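PDB 3ZPY: alginate lyase, family PL7 from Zobellia galactanivorans, which probably cleaves alginate by beta-elimination, this chain being the catalytic domain of a longer marine bacterial enzyme. Local coordinates for residues L119-H125 / D138-F144; K16-I21 / Y30-I34; L108-T112 / L223-A229. All coordinates share one frame; numbering follows the deposited sequence.

Interaction 1 (L119-H125 / D138-F144)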
loop_
_atom_site.group_PDB
_atom_site.type_symbol
_atom_site.label_atom_id
_atom_site.label_comp_id
_atom_site.label_asym_id
_atom_site.label_seq_id
_atom_site.Cartn_x
_atom_site.Cartn_y
_atom_site.Cartn_z
ATOM N N LEU A 119 6.365 6.360 -3.041
ATOM C CA LEU A 119 5.145 5.630 -2.992
ATOM C C LEU A 119 5.122 4.756 -1.738
ATOM O O LEU A 119 6.166 4.547 -1.093
ATOM C CB LEU A 119 4.991 4.786 -4.244
ATOM C CG LEU A 119 6.060 3.640 -4.489
ATOM C CD1 LEU A 119 5.825 2.374 -3.672
ATOM C CD2 LEU A 119 6.022 3.243 -5.978
ATOM N N CYS A 120 3.908 4.251 -1.411
ATOM C CA CYS A 120 3.663 3.427 -0.231
ATOM C C CYS A 120 3.325 2.012 -0.670
ATOM O O CYS A 120 2.452 1.809 -1.494
ATOM C CB CYS A 120 2.466 4.064 0.505
ATOM S SG CYS A 120 1.842 2.996 1.842
ATOM N N PHE A 121 4.059 1.073 -0.130
ATOM C CA PHE A 121 3.921 -0.351 -0.544
ATOM C C PHE A 121 3.344 -1.218 0.627
ATOM O O PHE A 121 3.320 -2.453 0.496
ATOM C CB PHE A 121 5.223 -0.894 -1.128
ATOM C CG PHE A 121 6.425 -0.804 -0.200
ATOM C CD1 PHE A 121 6.708 -1.787 0.739
ATOM C CD2 PHE A 121 7.378 0.225 -0.343
ATOM C CE1 PHE A 121 7.829 -1.728 1.541
ATOM C CE2 PHE A 121 8.462 0.323 0.479
ATOM C CZ PHE A 121 8.712 -0.672 1.449
ATOM N N GLY A 122 2.980 -0.619 1.793
ATOM C CA GLY A 122 2.197 -1.380 2.764
ATOM C C GLY A 122 1.708 -0.380 3.796
ATOM O O GLY A 122 2.346 0.658 4.020
ATOM N N GLN A 123 0.566 -0.701 4.392
ATOM C CA GLN A 123 -0.085 0.194 5.341
ATOM C C GLN A 123 -0.838 -0.547 6.419
ATOM O O GLN A 123 -1.288 -1.672 6.180
ATOM C CB GLN A 123 -1.156 1.094 4.711
ATOM C CG GLN A 123 -0.837 1.927 3.482
ATOM C CD GLN A 123 -2.197 2.376 2.895
ATOM O OE1 GLN A 123 -2.476 2.093 1.724
ATOM N NE2 GLN A 123 -3.026 2.956 3.689
ATOM N N ILE A 124 -1.039 0.166 7.574
ATOM C CA ILE A 124 -2.164 -0.094 8.406
ATOM C C ILE A 124 -3.082 1.142 8.339
ATOM O O ILE A 124 -2.618 2.280 8.530
ATOM C CB ILE A 124 -1.757 -0.305 9.914
ATOM C CG1 ILE A 124 -0.810 -1.515 10.004
ATOM C CG2 ILE A 124 -3.000 -0.507 10.830
ATOM C CD1 ILE A 124 -0.011 -1.575 11.301
ATOM N N HIS A 125 -4.369 0.885 8.080
ATOM C CA HIS A 125 -5.352 1.950 8.079
ATOM C C HIS A 125 -6.273 1.811 9.256
ATOM O O HIS A 125 -6.761 0.701 9.534
ATOM C CB HIS A 125 -6.083 1.986 6.712
ATOM C CG HIS A 125 -6.890 3.243 6.532
ATOM N ND1 HIS A 125 -6.348 4.442 6.118
ATOM C CD2 HIS A 125 -8.194 3.508 6.810
ATOM C CE1 HIS A 125 -7.306 5.378 6.085
ATOM N NE2 HIS A 125 -8.437 4.814 6.519
ATOM N N ASP A 138 -4.715 6.804 8.122
ATOM C CA ASP A 138 -3.584 5.860 8.059
ATOM C C ASP A 138 -2.823 5.863 9.369
ATOM O O ASP A 138 -2.312 6.880 9.800
ATOM C CB ASP A 138 -2.583 6.250 6.979
ATOM C CG ASP A 138 -3.143 6.176 5.556
ATOM O OD1 ASP A 138 -4.164 5.509 5.297
ATOM O OD2 ASP A 138 -2.582 6.886 4.656
ATOM N N VAL A 139 -2.697 4.663 9.952
ATOM C CA VAL A 139 -1.876 4.443 11.170
ATOM C C VAL A 139 -0.398 4.493 10.793
ATOM O O VAL A 139 0.417 5.131 11.445
ATOM C CB VAL A 139 -2.244 3.121 11.840
ATOM C CG1 VAL A 139 -1.285 2.769 12.933
ATOM C CG2 VAL A 139 -3.690 3.136 12.339
ATOM N N VAL A 140 -0.058 3.760 9.715
ATOM C CA VAL A 140 1.371 3.777 9.211
ATOM C C VAL A 140 1.313 3.561 7.712
ATOM O O VAL A 140 0.464 2.787 7.223
ATOM C CB VAL A 140 2.270 2.730 9.956
ATOM C CG1 VAL A 140 1.892 1.270 9.584
ATOM C CG2 VAL A 140 3.762 2.983 9.665
ATOM N N ARG A 141 2.208 4.258 7.031
ATOM C CA ARG A 141 2.523 4.026 5.632
ATOM C C ARG A 141 3.998 3.694 5.510
ATOM O O ARG A 141 4.851 4.479 5.946
ATOM C CB ARG A 141 2.229 5.280 4.828
ATOM C CG ARG A 141 0.735 5.512 4.632
ATOM C CD ARG A 141 0.474 6.521 3.495
ATOM N NE ARG A 141 1.190 7.795 3.647
ATOM C CZ ARG A 141 0.768 8.797 4.400
ATOM N NH1 ARG A 141 -0.326 8.690 5.141
ATOM N NH2 ARG A 141 1.489 9.928 4.479
ATOM N N VAL A 142 4.318 2.541 4.874
ATOM C CA VAL A 142 5.691 2.098 4.647
ATOM C C VAL A 142 6.022 2.486 3.207
ATOM O O VAL A 142 5.315 2.044 2.303
ATOM C CB VAL A 142 5.722 0.586 4.851
ATOM C CG1 VAL A 142 7.138 0.085 4.563
ATOM C CG2 VAL A 142 5.279 0.167 6.254
ATOM N N GLN A 143 7.053 3.330 3.041
ATOM C CA GLN A 143 7.255 3.977 1.754
ATOM C C GLN A 143 8.731 3.941 1.395
ATOM O O GLN A 143 9.578 3.826 2.231
ATOM C CB GLN A 143 6.856 5.466 1.797
ATOM C CG GLN A 143 5.387 5.606 2.272
ATOM C CD GLN A 143 5.041 6.904 2.796
ATOM O OE1 GLN A 143 3.972 7.460 2.476
ATOM N NE2 GLN A 143 5.893 7.379 3.708
ATOM N N PHE A 144 9.003 3.994 0.083
ATOM C CA PHE A 144 10.311 4.415 -0.410
ATOM C C PHE A 144 10.202 5.812 -1.061
ATOM O O PHE A 144 9.260 6.042 -1.809
ATOM C CB PHE A 144 10.899 3.422 -1.422
ATOM C CG PHE A 144 11.407 2.141 -0.845
ATOM C CD1 PHE A 144 11.826 1.975 0.488
ATOM C CD2 PHE A 144 11.583 1.087 -1.737
ATOM C CE1 PHE A 144 12.282 0.721 0.911
ATOM C CE2 PHE A 144 12.074 -0.138 -1.338
ATOM C CZ PHE A 144 12.438 -0.306 0.013
#
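His125 carries its imidazole anti to the backbone N (chi1 -167°), which brings ND1 to the carboxylate of Asp138, while Phe121 has CG between its backbone N and carbonyl carbon (chi1 58°), a setting that swings the ring out to Phe144. His125 ND1 donates to Asp138 OD1 over 2.6 Å; the oxygen lies in the imidazole plane and uses its anti lone pair. The other carboxylate oxygen, OD2, forms a salt bridge with Arg141 NH1 at 2.9 Å, which restrains the acid's rotation. Arg141 NE donates to Gln143 OE1 at 3.0 Å, and its NH2 pairs with Glu165; Gln143 NE2 bonds Ser160 OG and Lys158 O.

Phe121 points an edge at Phe144 in a T-shaped pair with planes 62° apart, CE2 lying over the centre of the Phe144 ring. Phe121 CZ also meets Val142 CG1 at 3.6 Å. Two classic beta bulges interrupt the antiparallel ladder: Phe121 and Gly122 face Val142, and Val139 and Val140 face Ile124, whose O takes Val139 N at 2.8 Å and Val140 N at 3.2 Å.

Gln123 to His125 match the Gln-Ile-His motif of PL7 lyases. Strands 216-219 and 221-223 flank strand 117-125, strand 154-160 continues the sheet beyond 138-146, and Phe121 and Phe144 pack on strand 96-107 of the opposing sheet.

Interaction 2 (K16-I21 / Y30-I34)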
loop_
_atom_site.group_PDB
_atom_site.type_symbol
_atom_site.label_atom_id
_atom_site.label_comp_id
_atom_site.label_asym_id
_atom_site.label_seq_id
_atom_site.Cartn_x
_atom_site.Cartn_y
_atom_site.Cartn_z
ATOM N N LYS A 16 -9.809 -7.397 -0.851
ATOM C CA LYS A 16 -10.484 -6.700 -1.888
ATOM C C LYS A 16 -9.424 -5.974 -2.747
ATOM O O LYS A 16 -8.468 -5.384 -2.230
ATOM C CB LYS A 16 -11.431 -5.669 -1.243
ATOM C CG LYS A 16 -12.051 -4.651 -2.179
ATOM C CD LYS A 16 -13.203 -3.862 -1.448
ATOM C CE LYS A 16 -14.370 -4.708 -0.820
ATOM N NZ LYS A 16 -15.641 -4.094 -0.174
ATOM N N ILE A 17 -9.668 -5.982 -4.060
ATOM C CA ILE A 17 -8.718 -5.390 -5.026
ATOM C C ILE A 17 -9.207 -4.008 -5.455
ATOM O O ILE A 17 -10.251 -3.900 -6.100
ATOM C CB ILE A 17 -8.560 -6.296 -6.255
ATOM C CG1 ILE A 17 -8.018 -7.632 -5.843
ATOM C CG2 ILE A 17 -7.547 -5.669 -7.219
ATOM C CD1 ILE A 17 -8.169 -8.650 -6.995
ATOM N N ASN A 18 -8.395 -2.983 -5.045
ATOM C CA ASN A 18 -8.605 -1.578 -5.499
ATOM C C ASN A 18 -7.841 -1.367 -6.826
ATOM O O ASN A 18 -6.649 -1.611 -6.882
ATOM C CB ASN A 18 -8.058 -0.534 -4.505
ATOM C CG ASN A 18 -8.480 -0.705 -3.062
ATOM O OD1 ASN A 18 -9.603 -1.104 -2.718
ATOM N ND2 ASN A 18 -7.600 -0.323 -2.214
ATOM N N SER A 19 -8.527 -1.062 -7.945
ATOM C CA SER A 19 -7.860 -0.889 -9.212
ATOM C C SER A 19 -8.612 0.036 -10.083
ATOM O O SER A 19 -9.612 0.706 -9.641
ATOM C CB SER A 19 -7.582 -2.264 -9.862
ATOM O OG SER A 19 -6.650 -2.156 -10.905
ATOM N N PHE A 20 -8.139 0.180 -11.317
ATOM C CA PHE A 20 -8.741 1.099 -12.272
ATOM C C PHE A 20 -9.180 0.329 -13.516
ATOM O O PHE A 20 -8.631 -0.761 -13.784
ATOM C CB PHE A 20 -7.693 2.145 -12.755
ATOM C CG PHE A 20 -7.488 3.276 -11.788
ATOM C CD1 PHE A 20 -6.649 3.119 -10.691
ATOM C CD2 PHE A 20 -8.160 4.525 -11.988
ATOM C CE1 PHE A 20 -6.532 4.128 -9.737
ATOM C CE2 PHE A 20 -8.012 5.521 -11.020
ATOM C CZ PHE A 20 -7.158 5.349 -9.943
ATOM N N ILE A 21 -10.112 0.909 -14.258
ATOM C CA ILE A 21 -10.371 0.454 -15.595
ATOM C C ILE A 21 -10.048 1.556 -16.594
ATOM O O ILE A 21 -10.018 2.738 -16.222
ATOM C CB ILE A 21 -11.809 -0.093 -15.768
ATOM C CG1 ILE A 21 -12.870 1.005 -15.735
ATOM C CG2 ILE A 21 -12.087 -1.263 -14.832
ATOM C CD1 ILE A 21 -14.222 0.506 -16.253
ATOM N N TYR A 30 -11.573 4.719 -11.225
ATOM C CA TYR A 30 -11.236 3.958 -10.040
ATOM C C TYR A 30 -12.415 3.104 -9.547
ATOM O O TYR A 30 -13.580 3.561 -9.515
ATOM C CB TYR A 30 -10.831 4.956 -8.942
ATOM C CG TYR A 30 -10.383 4.292 -7.653
ATOM C CD1 TYR A 30 -9.309 3.409 -7.637
ATOM C CD2 TYR A 30 -11.042 4.524 -6.486
ATOM C CE1 TYR A 30 -8.910 2.771 -6.488
ATOM C CE2 TYR A 30 -10.652 3.928 -5.326
ATOM C CZ TYR A 30 -9.572 3.053 -5.336
ATOM O OH TYR A 30 -9.217 2.447 -4.161
ATOM N N TYR A 31 -12.087 1.917 -9.083
ATOM C CA TYR A 31 -13.015 1.023 -8.371
ATOM C C TYR A 31 -12.419 0.587 -7.081
ATOM O O TYR A 31 -11.398 -0.116 -7.060
ATOM C CB TYR A 31 -13.330 -0.257 -9.188
ATOM C CG TYR A 31 -14.283 0.020 -10.307
ATOM C CD1 TYR A 31 -13.835 0.582 -11.526
ATOM C CD2 TYR A 31 -15.642 -0.264 -10.153
ATOM C CE1 TYR A 31 -14.738 0.856 -12.563
ATOM C CE2 TYR A 31 -16.544 -0.010 -11.188
ATOM C CZ TYR A 31 -16.093 0.548 -12.393
ATOM O OH TYR A 31 -16.973 0.832 -13.399
ATOM N N ASP A 32 -13.104 0.884 -5.989
ATOM C CA ASP A 32 -12.693 0.371 -4.693
ATOM C C ASP A 32 -12.736 -1.172 -4.681
ATOM O O ASP A 32 -11.928 -1.777 -4.067
ATOM C CB ASP A 32 -13.630 1.005 -3.649
ATOM C CG ASP A 32 -13.465 0.410 -2.289
ATOM O OD1 ASP A 32 -12.517 0.835 -1.612
ATOM O OD2 ASP A 32 -14.284 -0.470 -1.918
ATOM N N ASP A 33 -13.729 -1.752 -5.357
ATOM C CA ASP A 33 -13.711 -3.175 -5.595
ATOM C C ASP A 33 -13.809 -3.376 -7.104
ATOM O O ASP A 33 -14.872 -3.201 -7.696
ATOM C CB ASP A 33 -14.894 -3.841 -4.864
ATOM C CG ASP A 33 -14.856 -5.362 -5.028
ATOM O OD1 ASP A 33 -14.201 -5.830 -5.994
ATOM O OD2 ASP A 33 -15.552 -6.076 -4.255
ATOM N N ILE A 34 -12.657 -3.763 -7.684
ATOM C CA ILE A 34 -12.572 -3.888 -9.128
ATOM C C ILE A 34 -13.579 -4.898 -9.717
ATOM O O ILE A 34 -13.930 -4.841 -10.893
ATOM C CB ILE A 34 -11.119 -4.211 -9.556
ATOM C CG1 ILE A 34 -10.967 -3.949 -11.068
ATOM C CG2 ILE A 34 -10.794 -5.674 -9.163
ATOM C CD1 ILE A 34 -11.065 -2.495 -11.489
HETATM O O HOH W 1 -11.981 -7.271 -5.088
#
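Ser19 and Tyr31 form an antiparallel hydrogen-bonded pair, Ser19 N to Tyr31 O at 3.1 Å and Tyr31 N to Ser19 O at 2.8 Å, and beyond the strand end the chain bends at Asp32 and Asp33 to return Ile34 N to Ile17 O at 2.9 Å, an almost straight bond.

On the side of the sheet that carries Phe20 and Tyr30, the tyrosine holds CG anti to its own N (chi1 -177°) and runs back along the partner strand. Its CB touches Phe20 CE2 at 3.5 Å, and CD1 lies over the phenylalanine face toward the rim, the two rings inclined at 49°. The phenol end continues to Asn18, Tyr30 OH 3.2 Å from Asn18 CB, and the two side chains lie alongside each other. On the side of Ser19 and Tyr31, Ile34 packs its CG2 against Ile17 CB and its CD1 3.7 Å from Ile21 CG2; Ser19 OG bonds Tyr45 OH. Ile21 also brings CG1 to the edge of the Tyr31 ring, 3.7 Å from CE1.

Lys16 lays its aliphatic chain across Asp32 and Asp33; its NZ stays 4.2 Å from Asp32 OD2, beyond salt-bridge range, though the opposite charges probably still attract. A water bridges Ile17 N and Asp33 OD1, and that oxygen also bonds Thr35 OG1.

The arrangement is a beta hairpin on the margin of the PL7 beta-sandwich. Strand 15-21 joins it to strand 76-83, and the chain leaving Ile34 enters the sodium site formed by Thr35, Ala37 and Ile40.

Interaction 3 (L108-T112 / L223-A229)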
loop_
_atom_site.group_PDB
_atom_site.type_symbol
_atom_site.label_atom_id
_atom_site.label_comp_id
_atom_site.label_asym_id
_atom_site.label_seq_id
_atom_site.Cartn_x
_atom_site.Cartn_y
_atom_site.Cartn_z
ATOM N N LEU A 108 9.862 4.619 -9.230
ATOM C CA LEU A 108 9.139 5.682 -8.490
ATOM C C LEU A 108 8.503 6.636 -9.502
ATOM O O LEU A 108 9.007 6.835 -10.632
ATOM C CB LEU A 108 10.100 6.507 -7.620
ATOM C CG LEU A 108 10.681 5.687 -6.475
ATOM C CD1 LEU A 108 11.681 6.547 -5.724
ATOM C CD2 LEU A 108 9.635 5.019 -5.626
ATOM N N PRO A 109 7.379 7.284 -9.081
ATOM C CA PRO A 109 6.732 8.283 -9.899
ATOM C C PRO A 109 7.415 9.636 -9.697
ATOM O O PRO A 109 8.542 9.699 -9.126
ATOM C CB PRO A 109 5.288 8.225 -9.401
ATOM C CG PRO A 109 5.509 8.051 -7.874
ATOM C CD PRO A 109 6.609 6.966 -7.856
ATOM N N GLN A 110 6.736 10.736 -10.149
ATOM C CA GLN A 110 7.294 12.110 -10.012
ATOM C C GLN A 110 6.247 12.866 -9.228
ATOM O O GLN A 110 5.031 12.892 -9.657
ATOM C CB GLN A 110 7.485 12.698 -11.362
ATOM C CG GLN A 110 7.827 14.207 -11.322
ATOM C CD GLN A 110 8.106 14.721 -12.685
ATOM O OE1 GLN A 110 8.351 13.960 -13.600
ATOM N NE2 GLN A 110 8.080 16.030 -12.844
ATOM N N ASP A 111 6.681 13.497 -8.136
ATOM C CA ASP A 111 5.819 14.392 -7.327
ATOM C C ASP A 111 5.130 15.429 -8.171
ATOM O O ASP A 111 5.617 15.847 -9.244
ATOM C CB ASP A 111 6.730 15.155 -6.351
ATOM C CG ASP A 111 7.265 14.240 -5.188
ATOM O OD1 ASP A 111 7.021 12.985 -5.223
ATOM O OD2 ASP A 111 7.882 14.898 -4.284
ATOM N N THR A 112 3.990 15.940 -7.661
ATOM C CA THR A 112 3.278 17.080 -8.304
ATOM C C THR A 112 4.230 18.236 -8.546
ATOM O O THR A 112 4.211 18.829 -9.630
ATOM C CB THR A 112 2.111 17.542 -7.404
ATOM O OG1 THR A 112 1.248 16.412 -7.275
ATOM C CG2 THR A 112 1.315 18.724 -8.085
ATOM N N LEU A 223 0.400 5.615 -4.510
ATOM C CA LEU A 223 1.375 6.724 -4.790
ATOM C C LEU A 223 1.237 7.767 -3.755
ATOM O O LEU A 223 0.166 7.901 -3.110
ATOM C CB LEU A 223 1.150 7.335 -6.189
ATOM C CG LEU A 223 1.262 6.370 -7.370
ATOM C CD1 LEU A 223 1.235 7.152 -8.687
ATOM C CD2 LEU A 223 2.489 5.480 -7.284
ATOM N N GLN A 224 2.310 8.527 -3.571
ATOM C CA GLN A 224 2.387 9.643 -2.627
ATOM C C GLN A 224 2.836 10.945 -3.255
ATOM O O GLN A 224 3.498 10.897 -4.274
ATOM C CB GLN A 224 3.137 9.299 -1.322
ATOM C CG GLN A 224 2.475 8.224 -0.520
ATOM C CD GLN A 224 1.275 8.794 0.269
ATOM O OE1 GLN A 224 1.461 9.708 1.041
ATOM N NE2 GLN A 224 0.064 8.325 0.011
ATOM N N SER A 225 2.449 12.070 -2.657
ATOM C CA SER A 225 2.902 13.377 -3.140
ATOM C C SER A 225 2.551 13.698 -4.580
ATOM O O SER A 225 3.287 14.448 -5.279
ATOM C CB SER A 225 4.446 13.550 -2.851
ATOM O OG SER A 225 4.755 13.436 -1.511
ATOM N N VAL A 226 1.428 13.166 -5.037
ATOM C CA VAL A 226 0.946 13.360 -6.445
ATOM C C VAL A 226 -0.469 13.909 -6.464
ATOM O O VAL A 226 -1.157 13.818 -7.461
ATOM C CB VAL A 226 1.146 12.141 -7.359
ATOM C CG1 VAL A 226 2.642 12.024 -7.626
ATOM C CG2 VAL A 226 0.455 10.862 -6.786
ATOM N N LYS A 227 -0.835 14.539 -5.356
ATOM C CA LYS A 227 -2.162 15.158 -5.274
ATOM C C LYS A 227 -2.253 16.215 -6.358
ATOM O O LYS A 227 -1.390 17.122 -6.457
ATOM C CB LYS A 227 -2.401 15.762 -3.884
ATOM C CG LYS A 227 -2.476 14.697 -2.784
ATOM C CD LYS A 227 -3.118 15.225 -1.507
ATOM C CE LYS A 227 -3.287 14.118 -0.455
ATOM N NZ LYS A 227 -3.979 14.567 0.795
ATOM N N GLY A 228 -3.319 16.172 -7.162
ATOM C CA GLY A 228 -3.513 17.251 -8.174
ATOM C C GLY A 228 -2.522 17.172 -9.333
ATOM O O GLY A 228 -2.527 18.036 -10.203
ATOM N N ALA A 229 -1.734 16.088 -9.373
ATOM C CA ALA A 229 -0.769 15.997 -10.487
ATOM C C ALA A 229 -1.431 15.654 -11.825
ATOM O O ALA A 229 -2.418 14.915 -11.898
ATOM C CB ALA A 229 0.316 14.999 -10.172
HETATM O O HOH W 2 5.822 10.764 -6.007
#
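The carboxylate of Asp111 has Ser225 above its plane, the serine CB standing 3.5 Å from OD1, while a water lies within hydrogen-bonding distance of Asp111 OD1 (2.6 Å) and of Gln224 O, and can bridge them. The flat peptide groups of the 223-229 loop are approached in two different ways. Thr112 N lies in the carbonyl plane of Ser225 and donates to its O over 2.9 Å, in a nearly straight bond. The hydroxyl of Thr112, by contrast, stands well above the carbonyl plane of Lys227, 55° out of it, and gives its proton to that O from a distance of 2.9 Å.

The first torsion of Thr112 (chi1 -60°) places OG1 beside the backbone N, where the hydroxyl reaches Lys227 O while the N-H serves Ser225 O; its main chain and its side chain hold two carbonyls of the facing loop. The hydroxyl also rests on the methyl of Ala229, 3.4 Å from CB. Farther along, Val226 CG1 fits against Gln110 O at 3.3 Å. At the buried end of the contact, the ring of Pro109 slides past Leu223 in the opposite direction, CG to CD2 at 4.0 Å, a light apolar contact.

Both loops have further support. Arg64 bonds the carbonyl oxygens of Gln110 and Asp111, and Asn74 OD1 accepts from Val226 N.

The piece clasped by Thr112 is a type II beta turn from Val226 to Ala229, closed by Ala229 N to Val226 O at 3.0 Å, with Gly228 at the positive phi expected of its third position. The contact thus ties together two connections between the facing sheets of a beta-sandwich, one leading from strand 96-107 to 117-125 and the other from 221-223 to 235-247.

Interactions 1 and 3 touch, their centres 15 Å apart: Gln224 brings OE1 to 3.2 Å from Arg141 NE and packs its CG on Gln143 OE1, while Leu108 CD2 meets Leu119 CG at 4.0 Å. Interaction 2 shares a sheet with interaction 1 but remains separate, about 18 Å between centres and about 7 Å between nearest atoms; strand 76-83 with strands 216-219 and 221-223 lies between them. Interactions 2 and 3 are about 19 Å apart by centres and about 8 Å by nearest atoms. In PL7 lyases the substrate groove runs over such a sheet, and the Gln-Ile-His motif of interaction 1 is consistent with a place there. The sodium ion lies beyond the hairpin, about 8 Å from the side chain of Asp33.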